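Local coordinates for endo-beta-mannanase (Rhizomucor miehei, PDB 4QP0), which probably hydrolyses (1->4)-beta-D-mannosidic linkages at random within mannans, galactomannans and glucomannans, as a secreted TIM-barrel glycoside hydrolase of family 5, at residues F19-T24 and T166-E171; I78-D83 and I146-N151; I92-A97 and N154-V159; D118-N123 and D140-Y145. All coordinates share one frame; numbering follows the deposited sequence.

Contact 1. Residues F19-T24 and T166-E171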
loop_
_atom_site.group_PDB
_atom_site.type_symbol
_atom_site.label_atom_id
_atom_site.label_comp_id
_atom_site.label_asym_id
_atom_site.label_seq_id
_atom_site.Cartn_x
_atom_site.Cartn_y
_atom_site.Cartn_z
ATOM N N PHE A 19 8.027 -1.169 -17.170
ATOM C CA PHE A 19 7.365 -2.213 -16.396
ATOM C C PHE A 19 5.910 -1.829 -16.082
ATOM O O PHE A 19 5.635 -1.082 -15.138
ATOM C CB PHE A 19 8.186 -2.480 -15.120
ATOM C CG PHE A 19 7.728 -3.668 -14.307
ATOM C CD1 PHE A 19 7.213 -4.815 -14.916
ATOM C CD2 PHE A 19 7.870 -3.656 -12.915
ATOM C CE1 PHE A 19 6.809 -5.907 -14.153
ATOM C CE2 PHE A 19 7.473 -4.745 -12.149
ATOM C CZ PHE A 19 6.943 -5.872 -12.766
ATOM N N TYR A 20 4.991 -2.325 -16.911
ATOM C CA TYR A 20 3.550 -2.204 -16.670
ATOM C C TYR A 20 3.072 -3.521 -16.077
ATOM O O TYR A 20 3.444 -4.586 -16.563
ATOM C CB TYR A 20 2.775 -1.921 -17.965
ATOM C CG TYR A 20 3.041 -0.570 -18.590
ATOM C CD1 TYR A 20 2.315 0.555 -18.208
ATOM C CD2 TYR A 20 4.007 -0.418 -19.580
ATOM C CE1 TYR A 20 2.553 1.796 -18.778
ATOM C CE2 TYR A 20 4.251 0.818 -20.164
ATOM C CZ TYR A 20 3.523 1.922 -19.753
ATOM O OH TYR A 20 3.766 3.149 -20.326
ATOM N N PHE A 21 2.253 -3.448 -15.028
ATOM C CA PHE A 21 1.745 -4.654 -14.401
ATOM C C PHE A 21 0.361 -4.494 -13.792
ATOM O O PHE A 21 -0.060 -3.386 -13.462
ATOM C CB PHE A 21 2.730 -5.170 -13.352
ATOM C CG PHE A 21 2.968 -4.218 -12.205
ATOM C CD1 PHE A 21 2.198 -4.289 -11.050
ATOM C CD2 PHE A 21 3.989 -3.267 -12.269
ATOM C CE1 PHE A 21 2.435 -3.427 -9.986
ATOM C CE2 PHE A 21 4.228 -2.406 -11.209
ATOM C CZ PHE A 21 3.448 -2.488 -10.069
ATOM N N GLU A 22 -0.350 -5.611 -13.674
ATOM C CA GLU A 22 -1.430 -5.722 -12.710
ATOM C C GLU A 22 -0.857 -6.479 -11.518
ATOM O O GLU A 22 -0.273 -7.546 -11.682
ATOM C CB GLU A 22 -2.639 -6.460 -13.289
ATOM C CG GLU A 22 -3.774 -6.652 -12.290
ATOM C CD GLU A 22 -4.863 -7.575 -12.802
ATOM O OE1 GLU A 22 -4.897 -7.840 -14.023
ATOM O OE2 GLU A 22 -5.691 -8.039 -11.987
ATOM N N GLY A 23 -0.986 -5.910 -10.327
ATOM C CA GLY A 23 -0.549 -6.581 -9.116
ATOM C C GLY A 23 -1.756 -6.962 -8.293
ATOM O O GLY A 23 -2.876 -6.875 -8.776
ATOM N N THR A 24 -1.536 -7.379 -7.049
ATOM C CA THR A 24 -2.646 -7.681 -6.152
ATOM C C THR A 24 -2.330 -7.310 -4.702
ATOM O O THR A 24 -1.211 -6.913 -4.392
ATOM C CB THR A 24 -3.102 -9.155 -6.260
ATOM O OG1 THR A 24 -4.307 -9.333 -5.509
ATOM C CG2 THR A 24 -2.040 -10.116 -5.739
ATOM N N THR A 166 14.093 -8.008 -4.170
ATOM C CA THR A 166 12.762 -8.616 -4.121
ATOM C C THR A 166 11.687 -7.618 -3.682
ATOM O O THR A 166 10.524 -7.725 -4.086
ATOM C CB THR A 166 12.743 -9.829 -3.174
ATOM O OG1 THR A 166 13.883 -10.664 -3.432
ATOM C CG2 THR A 166 11.474 -10.619 -3.364
ATOM N N ILE A 167 12.085 -6.657 -2.853
ATOM C CA ILE A 167 11.203 -5.589 -2.411
ATOM C C ILE A 167 11.071 -4.541 -3.512
ATOM O O ILE A 167 12.076 -4.006 -4.002
ATOM C CB ILE A 167 11.720 -4.938 -1.101
ATOM C CG1 ILE A 167 11.649 -5.941 0.049
ATOM C CG2 ILE A 167 10.911 -3.700 -0.746
ATOM C CD1 ILE A 167 12.519 -5.574 1.229
ATOM N N PHE A 168 9.820 -4.264 -3.890
ATOM C CA PHE A 168 9.470 -3.258 -4.895
ATOM C C PHE A 168 9.737 -1.867 -4.346
ATOM O O PHE A 168 10.394 -1.050 -4.998
ATOM C CB PHE A 168 7.993 -3.388 -5.252
ATOM C CG PHE A 168 7.549 -2.529 -6.404
ATOM C CD1 PHE A 168 7.292 -3.098 -7.646
ATOM C CD2 PHE A 168 7.328 -1.159 -6.238
ATOM C CE1 PHE A 168 6.863 -2.322 -8.712
ATOM C CE2 PHE A 168 6.898 -0.379 -7.301
ATOM C CZ PHE A 168 6.662 -0.965 -8.539
ATOM N N GLY A 169 9.216 -1.594 -3.153
ATOM C CA GLY A 169 9.382 -0.289 -2.550
ATOM C C GLY A 169 8.626 -0.194 -1.253
ATOM O O GLY A 169 7.801 -1.052 -0.948
ATOM N N TRP A 170 8.921 0.858 -0.494
ATOM C CA TRP A 170 8.269 1.140 0.792
ATOM C C TRP A 170 7.106 2.089 0.698
ATOM O O TRP A 170 7.154 3.073 -0.036
ATOM C CB TRP A 170 9.281 1.734 1.761
ATOM C CG TRP A 170 10.505 0.882 1.910
ATOM C CD1 TRP A 170 11.785 1.154 1.450
ATOM C CD2 TRP A 170 10.592 -0.435 2.555
ATOM N NE1 TRP A 170 12.645 0.127 1.763
ATOM C CE2 TRP A 170 11.994 -0.860 2.428
ATOM C CE3 TRP A 170 9.690 -1.268 3.210
ATOM C CZ2 TRP A 170 12.446 -2.070 2.942
ATOM C CZ3 TRP A 170 10.157 -2.483 3.730
ATOM C CH2 TRP A 170 11.501 -2.875 3.598
ATOM N N GLU A 171 6.052 1.814 1.461
ATOM C CA GLU A 171 4.966 2.764 1.621
ATOM C C GLU A 171 4.895 3.197 3.070
ATOM O O GLU A 171 4.916 2.359 3.978
ATOM C CB GLU A 171 3.636 2.152 1.196
ATOM C CG GLU A 171 3.626 1.630 -0.225
ATOM C CD GLU A 171 2.236 1.583 -0.810
ATOM O OE1 GLU A 171 1.308 1.072 -0.135
ATOM O OE2 GLU A 171 2.078 2.073 -1.947
#

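Contact 2. Residues I78-D83 and I146-N151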
loop_
_atom_site.group_PDB
_atom_site.type_symbol
_atom_site.label_atom_id
_atom_site.label_comp_id
_atom_site.label_asym_id
_atom_site.label_seq_id
_atom_site.Cartn_x
_atom_site.Cartn_y
_atom_site.Cartn_z
ATOM N N ILE A 78 10.050 -4.080 19.682
ATOM C CA ILE A 78 9.929 -4.718 18.366
ATOM C C ILE A 78 10.189 -6.223 18.465
ATOM O O ILE A 78 11.068 -6.655 19.208
ATOM C CB ILE A 78 10.898 -4.073 17.345
ATOM C CG1 ILE A 78 10.578 -2.579 17.170
ATOM C CG2 ILE A 78 10.850 -4.806 16.007
ATOM C CD1 ILE A 78 11.638 -1.781 16.436
ATOM N N ASN A 79 9.433 -7.007 17.698
ATOM C CA ASN A 79 9.491 -8.470 17.755
ATOM C C ASN A 79 10.274 -9.121 16.622
ATOM O O ASN A 79 9.775 -9.246 15.500
ATOM C CB ASN A 79 8.073 -9.047 17.798
ATOM C CG ASN A 79 8.053 -10.548 18.023
ATOM O OD1 ASN A 79 9.025 -11.130 18.515
ATOM N ND2 ASN A 79 6.936 -11.187 17.666
ATOM N N ASP A 80 11.482 -9.577 16.937
ATOM C CA ASP A 80 12.342 -10.247 15.962
ATOM C C ASP A 80 12.130 -11.761 15.914
ATOM O O ASP A 80 12.849 -12.457 15.192
ATOM C CB ASP A 80 13.817 -9.956 16.257
ATOM C CG ASP A 80 14.185 -8.485 16.072
ATOM O OD1 ASP A 80 13.906 -7.913 14.992
ATOM O OD2 ASP A 80 14.782 -7.912 17.009
ATOM N N ASN A 81 11.159 -12.275 16.669
ATOM C CA ASN A 81 10.921 -13.723 16.728
ATOM C C ASN A 81 10.677 -14.359 15.357
ATOM O O ASN A 81 10.041 -13.764 14.485
ATOM C CB ASN A 81 9.763 -14.068 17.672
ATOM C CG ASN A 81 9.595 -15.565 17.872
ATOM O OD1 ASN A 81 8.820 -16.216 17.179
ATOM N ND2 ASN A 81 10.341 -16.118 18.810
ATOM N N SER A 82 11.189 -15.574 15.195
ATOM C CA SER A 82 11.062 -16.335 13.962
ATOM C C SER A 82 9.611 -16.667 13.612
ATOM O O SER A 82 9.232 -16.632 12.441
ATOM C CB SER A 82 11.876 -17.630 14.072
ATOM O OG SER A 82 13.258 -17.366 14.263
ATOM N N ASP A 83 8.808 -16.977 14.631
ATOM C CA ASP A 83 7.462 -17.534 14.431
ATOM C C ASP A 83 6.337 -16.565 14.749
ATOM O O ASP A 83 5.231 -16.688 14.210
ATOM C CB ASP A 83 7.281 -18.789 15.286
ATOM C CG ASP A 83 8.342 -19.834 15.016
ATOM O OD1 ASP A 83 8.379 -20.371 13.882
ATOM O OD2 ASP A 83 9.138 -20.116 15.942
ATOM N N ILE A 146 11.074 2.047 11.381
ATOM C CA ILE A 146 11.482 2.092 9.978
ATOM C C ILE A 146 12.942 1.671 9.845
ATOM O O ILE A 146 13.261 0.788 9.051
ATOM C CB ILE A 146 11.222 3.485 9.356
ATOM C CG1 ILE A 146 9.735 3.643 9.048
ATOM C CG2 ILE A 146 12.053 3.716 8.098
ATOM C CD1 ILE A 146 9.310 5.073 8.791
ATOM N N SER A 147 13.809 2.280 10.649
ATOM C CA SER A 147 15.229 1.923 10.693
ATOM C C SER A 147 15.435 0.435 10.920
ATOM O O SER A 147 16.237 -0.190 10.241
ATOM C CB SER A 147 15.945 2.705 11.797
ATOM O OG SER A 147 17.198 2.111 12.108
ATOM N N HIS A 148 14.710 -0.123 11.883
ATOM C CA HIS A 148 14.825 -1.530 12.231
ATOM C C HIS A 148 14.436 -2.417 11.078
ATOM O O HIS A 148 15.131 -3.386 10.765
ATOM C CB HIS A 148 13.958 -1.823 13.447
ATOM C CG HIS A 148 14.165 -3.194 14.026
ATOM N ND1 HIS A 148 14.783 -3.394 15.202
ATOM C CD2 HIS A 148 13.819 -4.450 13.545
ATOM C CE1 HIS A 148 14.830 -4.708 15.464
ATOM N NE2 HIS A 148 14.243 -5.355 14.446
ATOM N N VAL A 149 13.324 -2.087 10.428
ATOM C CA VAL A 149 12.804 -2.899 9.334
ATOM C C VAL A 149 13.743 -2.851 8.132
ATOM O O VAL A 149 14.111 -3.899 7.598
ATOM C CB VAL A 149 11.374 -2.484 8.935
ATOM C CG1 VAL A 149 10.932 -3.216 7.672
ATOM C CG2 VAL A 149 10.410 -2.778 10.070
ATOM N N LEU A 150 14.156 -1.645 7.737
ATOM C CA LEU A 150 15.055 -1.482 6.582
ATOM C C LEU A 150 16.437 -2.108 6.807
ATOM O O LEU A 150 17.058 -2.602 5.861
ATOM C CB LEU A 150 15.227 -0.004 6.200
ATOM C CG LEU A 150 14.041 0.938 5.965
ATOM C CD1 LEU A 150 14.511 2.190 5.241
ATOM C CD2 LEU A 150 12.917 0.285 5.196
ATOM N N ASN A 151 16.906 -2.068 8.057
ATOM C CA ASN A 151 18.220 -2.603 8.418
ATOM C C ASN A 151 18.244 -4.108 8.678
ATOM O O ASN A 151 19.305 -4.729 8.604
ATOM C CB ASN A 151 18.800 -1.858 9.626
ATOM C CG ASN A 151 19.362 -0.501 9.257
ATOM O OD1 ASN A 151 20.179 -0.381 8.342
ATOM N ND2 ASN A 151 18.929 0.532 9.967
#

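Contact 3. Residues I92-A97 and N154-V159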
loop_
_atom_site.group_PDB
_atom_site.type_symbol
_atom_site.label_atom_id
_atom_site.label_comp_id
_atom_site.label_asym_id
_atom_site.label_seq_id
_atom_site.Cartn_x
_atom_site.Cartn_y
_atom_site.Cartn_z
ATOM N N ILE A 92 8.279 -14.555 3.898
ATOM C CA ILE A 92 7.490 -13.994 2.802
ATOM C C ILE A 92 8.400 -13.517 1.668
ATOM O O ILE A 92 8.192 -13.881 0.504
ATOM C CB ILE A 92 6.554 -12.866 3.283
ATOM C CG1 ILE A 92 5.410 -13.457 4.107
ATOM C CG2 ILE A 92 5.989 -12.088 2.100
ATOM C CD1 ILE A 92 4.687 -12.444 4.973
ATOM N N ILE A 93 9.419 -12.736 2.021
ATOM C CA ILE A 93 10.394 -12.228 1.052
ATOM C C ILE A 93 11.080 -13.364 0.301
ATOM O O ILE A 93 11.414 -13.218 -0.873
ATOM C CB ILE A 93 11.480 -11.362 1.728
ATOM C CG1 ILE A 93 10.853 -10.229 2.550
ATOM C CG2 ILE A 93 12.443 -10.784 0.695
ATOM C CD1 ILE A 93 11.858 -9.483 3.409
ATOM N N GLN A 94 11.301 -14.477 0.997
ATOM C CA GLN A 94 12.019 -15.626 0.449
ATOM C C GLN A 94 11.189 -16.310 -0.638
ATOM O O GLN A 94 11.680 -16.545 -1.739
ATOM C CB GLN A 94 12.356 -16.621 1.562
ATOM C CG GLN A 94 13.272 -17.752 1.123
ATOM C CD GLN A 94 13.265 -18.922 2.088
ATOM O OE1 GLN A 94 14.323 -19.376 2.530
ATOM N NE2 GLN A 94 12.075 -19.418 2.420
ATOM N N GLN A 95 9.934 -16.605 -0.309
ATOM C CA GLN A 95 9.003 -17.233 -1.236
ATOM C C GLN A 95 8.637 -16.306 -2.384
ATOM O O GLN A 95 8.389 -16.775 -3.507
ATOM C CB GLN A 95 7.740 -17.703 -0.508
ATOM C CG GLN A 95 7.972 -18.813 0.504
ATOM C CD GLN A 95 8.874 -19.908 -0.021
ATOM O OE1 GLN A 95 9.806 -20.335 0.661
ATOM N NE2 GLN A 95 8.611 -20.361 -1.244
ATOM N N ALA A 96 8.613 -14.999 -2.113
ATOM C CA ALA A 96 8.410 -14.018 -3.180
ATOM C C ALA A 96 9.540 -14.128 -4.206
ATOM O O ALA A 96 9.283 -14.376 -5.394
ATOM C CB ALA A 96 8.311 -12.609 -2.618
ATOM N N ALA A 97 10.779 -13.987 -3.718
ATOM C CA ALA A 97 12.004 -14.084 -4.521
ATOM C C ALA A 97 12.127 -15.410 -5.262
ATOM O O ALA A 97 12.634 -15.451 -6.381
ATOM C CB ALA A 97 13.233 -13.868 -3.647
ATOM N N ASN A 154 17.800 -10.573 6.557
ATOM C CA ASN A 154 16.881 -11.681 6.346
ATOM C C ASN A 154 17.505 -12.919 6.957
ATOM O O ASN A 154 18.549 -13.379 6.496
ATOM C CB ASN A 154 16.639 -11.894 4.855
ATOM C CG ASN A 154 15.459 -12.804 4.576
ATOM O OD1 ASN A 154 15.386 -13.936 5.071
ATOM N ND2 ASN A 154 14.525 -12.315 3.773
ATOM N N SER A 155 16.867 -13.463 7.989
ATOM C CA SER A 155 17.427 -14.610 8.712
ATOM C C SER A 155 17.447 -15.905 7.891
ATOM O O SER A 155 18.105 -16.874 8.278
ATOM C CB SER A 155 16.717 -14.815 10.055
ATOM O OG SER A 155 15.403 -15.324 9.885
ATOM N N LEU A 156 16.748 -15.917 6.757
ATOM C CA LEU A 156 16.758 -17.075 5.869
ATOM C C LEU A 156 17.649 -16.909 4.631
ATOM O O LEU A 156 18.030 -17.905 4.015
ATOM C CB LEU A 156 15.331 -17.455 5.464
ATOM C CG LEU A 156 14.353 -17.699 6.630
ATOM C CD1 LEU A 156 12.910 -17.689 6.143
ATOM C CD2 LEU A 156 14.653 -18.971 7.427
ATOM N N THR A 157 17.988 -15.671 4.267
ATOM C CA THR A 157 18.768 -15.421 3.036
ATOM C C THR A 157 19.964 -14.486 3.203
ATOM O O THR A 157 20.748 -14.306 2.264
ATOM C CB THR A 157 17.894 -14.876 1.884
ATOM O OG1 THR A 157 17.305 -13.629 2.271
ATOM C CG2 THR A 157 16.794 -15.871 1.492
ATOM N N GLY A 158 20.096 -13.883 4.382
ATOM C CA GLY A 158 21.271 -13.070 4.700
ATOM C C GLY A 158 21.296 -11.672 4.102
ATOM O O GLY A 158 22.234 -10.905 4.346
ATOM N N VAL A 159 20.265 -11.346 3.324
ATOM C CA VAL A 159 20.143 -10.056 2.645
ATOM C C VAL A 159 19.383 -9.054 3.518
ATOM O O VAL A 159 18.277 -9.343 3.990
ATOM C CB VAL A 159 19.415 -10.201 1.280
ATOM C CG1 VAL A 159 19.533 -8.914 0.478
ATOM C CG2 VAL A 159 19.975 -11.373 0.472
#

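Contact 4. Residues D118-N123 and D140-Y145. With SO4 (sulfate ion), chain B.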
loop_
_atom_site.group_PDB
_atom_site.type_symbol
_atom_site.label_atom_id
_atom_site.label_comp_id
_atom_site.label_asym_id
_atom_site.label_seq_id
_atom_site.Cartn_x
_atom_site.Cartn_y
_atom_site.Cartn_z
ATOM N N ASP A 118 -3.159 4.595 15.540
ATOM C CA ASP A 118 -3.877 4.821 16.798
ATOM C C ASP A 118 -3.212 4.115 17.996
ATOM O O ASP A 118 -3.326 4.575 19.139
ATOM C CB ASP A 118 -5.364 4.423 16.661
ATOM C CG ASP A 118 -6.210 5.477 15.913
ATOM O OD1 ASP A 118 -5.680 6.555 15.543
ATOM O OD2 ASP A 118 -7.419 5.225 15.703
ATOM N N TYR A 119 -2.513 3.013 17.723
ATOM C CA TYR A 119 -1.768 2.286 18.753
ATOM C C TYR A 119 -0.648 3.154 19.333
ATOM O O TYR A 119 -0.436 3.181 20.550
ATOM C CB TYR A 119 -1.191 0.987 18.186
ATOM C CG TYR A 119 -0.729 0.004 19.245
ATOM C CD1 TYR A 119 -1.523 -1.090 19.605
ATOM C CD2 TYR A 119 0.502 0.164 19.886
ATOM C CE1 TYR A 119 -1.101 -1.990 20.574
ATOM C CE2 TYR A 119 0.927 -0.734 20.854
ATOM C CZ TYR A 119 0.127 -1.804 21.191
ATOM O OH TYR A 119 0.558 -2.686 22.149
ATOM N N TYR A 120 0.063 3.852 18.448
ATOM C CA TYR A 120 1.090 4.807 18.832
ATOM C C TYR A 120 0.489 5.912 19.703
ATOM O O TYR A 120 1.023 6.240 20.760
ATOM C CB TYR A 120 1.705 5.459 17.594
ATOM C CG TYR A 120 2.596 4.598 16.722
ATOM C CD1 TYR A 120 3.988 4.655 16.844
ATOM C CD2 TYR A 120 2.052 3.772 15.728
ATOM C CE1 TYR A 120 4.811 3.896 16.024
ATOM C CE2 TYR A 120 2.866 3.013 14.902
ATOM C CZ TYR A 120 4.242 3.075 15.050
ATOM O OH TYR A 120 5.047 2.321 14.227
ATOM N N VAL A 121 -0.628 6.472 19.243
ATOM C CA VAL A 121 -1.261 7.621 19.888
ATOM C C VAL A 121 -1.772 7.294 21.296
ATOM O O VAL A 121 -1.573 8.078 22.228
ATOM C CB VAL A 121 -2.393 8.212 19.013
ATOM C CG1 VAL A 121 -2.969 9.471 19.647
ATOM C CG2 VAL A 121 -1.875 8.528 17.618
ATOM N N LYS A 122 -2.427 6.144 21.434
ATOM C CA LYS A 122 -2.951 5.679 22.713
ATOM C C LYS A 122 -1.828 5.520 23.731
ATOM O O LYS A 122 -1.869 6.123 24.810
ATOM C CB LYS A 122 -3.690 4.350 22.524
ATOM C CG LYS A 122 -4.176 3.689 23.808
ATOM C CD LYS A 122 -4.805 2.324 23.561
ATOM C CE LYS A 122 -3.881 1.389 22.786
ATOM N NZ LYS A 122 -3.807 0.019 23.374
ATOM N N ASN A 123 -0.817 4.734 23.361
ATOM C CA ASN A 123 0.262 4.353 24.274
ATOM C C ASN A 123 1.295 5.446 24.581
ATOM O O ASN A 123 1.981 5.378 25.603
ATOM C CB ASN A 123 0.931 3.062 23.797
ATOM C CG ASN A 123 -0.011 1.869 23.840
ATOM O OD1 ASN A 123 -0.482 1.401 22.807
ATOM N ND2 ASN A 123 -0.299 1.380 25.041
ATOM N N ASP A 140 9.463 9.677 16.375
ATOM C CA ASP A 140 10.742 9.010 16.650
ATOM C C ASP A 140 10.596 7.501 16.842
ATOM O O ASP A 140 11.532 6.737 16.565
ATOM C CB ASP A 140 11.439 9.644 17.852
ATOM C CG ASP A 140 12.089 10.968 17.508
ATOM O OD1 ASP A 140 12.336 11.219 16.307
ATOM O OD2 ASP A 140 12.359 11.756 18.438
ATOM N N SER A 141 9.417 7.090 17.303
ATOM C CA SER A 141 9.073 5.684 17.447
ATOM C C SER A 141 8.760 5.059 16.088
ATOM O O SER A 141 9.086 3.892 15.844
ATOM C CB SER A 141 7.887 5.524 18.395
ATOM O OG SER A 141 7.644 4.164 18.694
ATOM N N PHE A 142 8.127 5.831 15.203
ATOM C CA PHE A 142 7.892 5.374 13.839
ATOM C C PHE A 142 9.227 5.267 13.112
ATOM O O PHE A 142 9.478 4.284 12.409
ATOM C CB PHE A 142 6.903 6.288 13.092
ATOM C CG PHE A 142 6.432 5.735 11.757
ATOM C CD1 PHE A 142 6.391 4.353 11.512
ATOM C CD2 PHE A 142 6.003 6.601 10.746
ATOM C CE1 PHE A 142 5.961 3.857 10.285
ATOM C CE2 PHE A 142 5.566 6.104 9.518
ATOM C CZ PHE A 142 5.546 4.735 9.288
ATOM N N LYS A 143 10.091 6.260 13.316
ATOM C CA LYS A 143 11.419 6.260 12.711
ATOM C C LYS A 143 12.250 5.045 13.131
ATOM O O LYS A 143 12.716 4.280 12.275
ATOM C CB LYS A 143 12.162 7.551 13.030
ATOM C CG LYS A 143 11.760 8.723 12.157
ATOM C CD LYS A 143 12.474 9.988 12.608
ATOM C CE LYS A 143 12.150 11.152 11.684
ATOM N NZ LYS A 143 12.819 12.405 12.128
ATOM N N GLU A 144 12.418 4.853 14.437
ATOM C CA GLU A 144 13.191 3.714 14.934
ATOM C C GLU A 144 12.662 2.371 14.403
ATOM O O GLU A 144 13.443 1.449 14.171
ATOM C CB GLU A 144 13.319 3.730 16.468
ATOM C CG GLU A 144 12.040 3.443 17.251
ATOM C CD GLU A 144 12.226 3.460 18.769
ATOM O OE1 GLU A 144 11.204 3.366 19.498
ATOM O OE2 GLU A 144 13.385 3.563 19.238
ATOM N N TYR A 145 11.349 2.279 14.184
ATOM C CA TYR A 145 10.746 1.086 13.585
ATOM C C TYR A 145 11.172 0.944 12.129
ATOM O O TYR A 145 11.592 -0.141 11.702
ATOM C CB TYR A 145 9.220 1.113 13.697
ATOM C CG TYR A 145 8.531 -0.084 13.066
ATOM C CD1 TYR A 145 8.596 -1.344 13.664
ATOM C CD2 TYR A 145 7.820 0.039 11.872
ATOM C CE1 TYR A 145 7.964 -2.444 13.103
ATOM C CE2 TYR A 145 7.189 -1.062 11.292
ATOM C CZ TYR A 145 7.261 -2.301 11.911
ATOM O OH TYR A 145 6.642 -3.402 11.355
HETATM S S SO4 B . -2.203 -4.545 23.476
HETATM O O1 SO4 B . -2.081 -3.147 23.943
HETATM O O2 SO4 B . -2.616 -5.421 24.598
HETATM O O3 SO4 B . -3.223 -4.623 22.401
HETATM O O4 SO4 B . -0.883 -4.985 22.953
#

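Contact 1. Residues F19-T24 and T166-E171
The ring of Phe168 takes Phe19 CE2 at its edge, close to its own plane, while Phe21 reaches it obliquely, so three phenyl groups from two strands gather at one spot. Within the residues 19-24, Phe21 CD2 lies 3.8 Å above one face of the Phe19 ring, out toward its rim, and the backbone N of Gly23 sits in plane at the edge of the Phe21 ring. The Phe21 and Phe168 side chains advance from opposite directions, and their planes make 67°. The touching is done by the outer ends of the rings: Phe21 CE2 comes to 3.6 Å from Phe168 CE1, and Phe19 CE2 stands 4.2 Å from that same CE1. With its CG anti to the backbone N (chi1 -172°), Phe168 extends away from its own strand to make this meeting. Val51, on the strand next to 17-25, touches all three phenylalanines, and Phe12 meets Phe168 edge-to-face. Strands 17-25 and 167-171 are separated in the sheet by 51-55 and 102-106, so the rings meet across the interior, near the strand starts: apolar core packing of a TIM barrel, whose active site characteristically lies at the other, C-terminal ends.

Contact 2. Residues I78-D83 and I146-N151
His148 meets Asp80 through a hydrogen bond and Ile78 through apolar contact over its ring. The polar part is a His-carboxylate bond: His148 NE2 donates to Asp80 OD1 at 2.6 Å, with an N-H...O angle of 154°. The acceptor lies nearly in the imidazole plane and offers its syn lone pair, and carboxylate and ring are almost coplanar, 13° apart. A carboxylate so placed would probably favour the protonated imidazole, though Arg152, in a long, weak ion pair with the same oxygen, may temper this. CG of His148 stands anti to its backbone N (chi1 -171°), which carries the ring out from the helix to the loop. The apolar part is a CH-pi contact, in which Ile78 CG2 sits over one ring face, 3.9 Å from the centroid of the His148 ring. Beside it, Ile78 CD1 reaches His148 ND1 at 3.7 Å, so the isoleucine spreads along the ring while the aspartate holds its far edge. Two Asx turns shape the loop itself: Asn79 OD1 accepts from Asn81 N, and Asn81 OD1 from Asp83 N. The contact lies at the surface, where the link between strand 75-78 and helix 87-98 passes the last turns of helix 136-151; the inner side of that helix packs on Trp170 of strand 167-171, and Ile146 faces helix 192-209.

Contact 3. Residues I92-A97 and N154-V159
Ile93 is the first residue of the helical segment to meet the loop 154-159, and it does so against the side-chain amide of Asn154. The two side chains run antiparallel alongside one another, leaving Asn154 ND2 3.8 Å from Ile93 CB and 3.9 Å from Ile93 CD1, so the nitrogen lies alongside the aliphatic branch. On its other sides Ile93 packs against Leu103 and Phe105 of strand 102-106. Gln94 follows and reaches farther: its CG stands anti to the backbone N (chi1 -172°) and the chain continues extended, running out over the loop. Its CG passes 4.0 Å from Thr157 CG2, while OE1 at the end rests 3.6 Å from Leu156 CB, the glutamine lying roughly perpendicular to the leucine. The loop presents these side chains because it is folded round Asn154. Asn154 OD1 accepts from Leu156 N at 2.9 Å, in the carbonyl plane, which makes an Asx turn; a weaker bond comes from Thr157 N. Asn154 O takes up Gly158 N at 2.7 Å. The helix also grips the loop from just upstream, where Asp90 OD2 receives Ser155 N. Between the two segments themselves no hydrogen bond forms: polar side chains here pack by van der Waals contact, and the amide oxygen of Asn154 serves its own turn, while the NH2 end lies against Ile93 and gives a weak bond to Asp90 O.

Contact 4. Residues D118-N123 and D140-Y145
Tyr120 carries this helix-helix contact, its ring directed from helix 116-124 toward Ser141, Phe142 and Tyr145 of helix 136-151. The axes of the two segments are 11.5 Å apart at closest and run 131° from one another, a gap that a large side chain has to span. Tyr120 CG stands anti to the carbonyl carbon, beside the backbone N (chi1 -71°), which sends the ring outward to the second helix. Its CE1 lies 3.9 Å from Ser141 OG, and the hydroxyl beyond it comes to 3.6 Å from Phe142 CD1. Ser141 and Phe142 differ from Tyr120 in the first torsion: OG and CG stand anti to their own backbone N. With chi1 -170° the Phe142 ring leads off past the tyrosine's hydroxyl end, so only CD1 of the ring meets Tyr120 OH, while Phe142 CB lies 4.3 Å from Tyr120 CE1. Tyr145 CD2 stays more distant, 4.3 Å from Tyr120 OH. None of these is a hydrogen bond; Gln67 NE2 is bonded to Tyr120 OH, and Tyr145 OH is bonded to Leu56 O. On another side of the first helix, Tyr119 OH donates to sulfate O4 at 2.8 Å, with that oxygen in the ring plane, and Lys122, bent near its end, brings NZ to 3.7 Å from sulfate O1. Ser61 also binds this ion, probably a guest from the crystallisation liquor. Phe132 meets both the Tyr120 and Phe142 rings, helix 192-209 packs on Phe142 through Trp198 and Ile202, and the hairpin 67-70/75-78 touches Tyr119, Ser141 and Tyr145.

Contacts 2, 3 and 4 all fall within the loop of chain closed by contact 1, whose strands belong to the barrel itself. Contacts 2 and 4 share helix 136-151, with centres about 15 Å apart, and join directly where Ile78 CD1 lies 4.1 Å from Tyr145 CD1. Segment 154-159 of contact 3 follows just beyond that helix; the centre of contact 3 is about 13 Å from that of contact 2, and the segments of the two alternate along the chain. Back toward the barrel, Trp170 CZ3 packs 4.1 Å from Val149 CG1, linking contacts 1 and 2, and Thr166 CG2 lies 3.8 Å from Ala96 CB, linking contacts 1 and 3. The sulfate belongs to contact 4, whose centre is about 26 Å from that of contact 1.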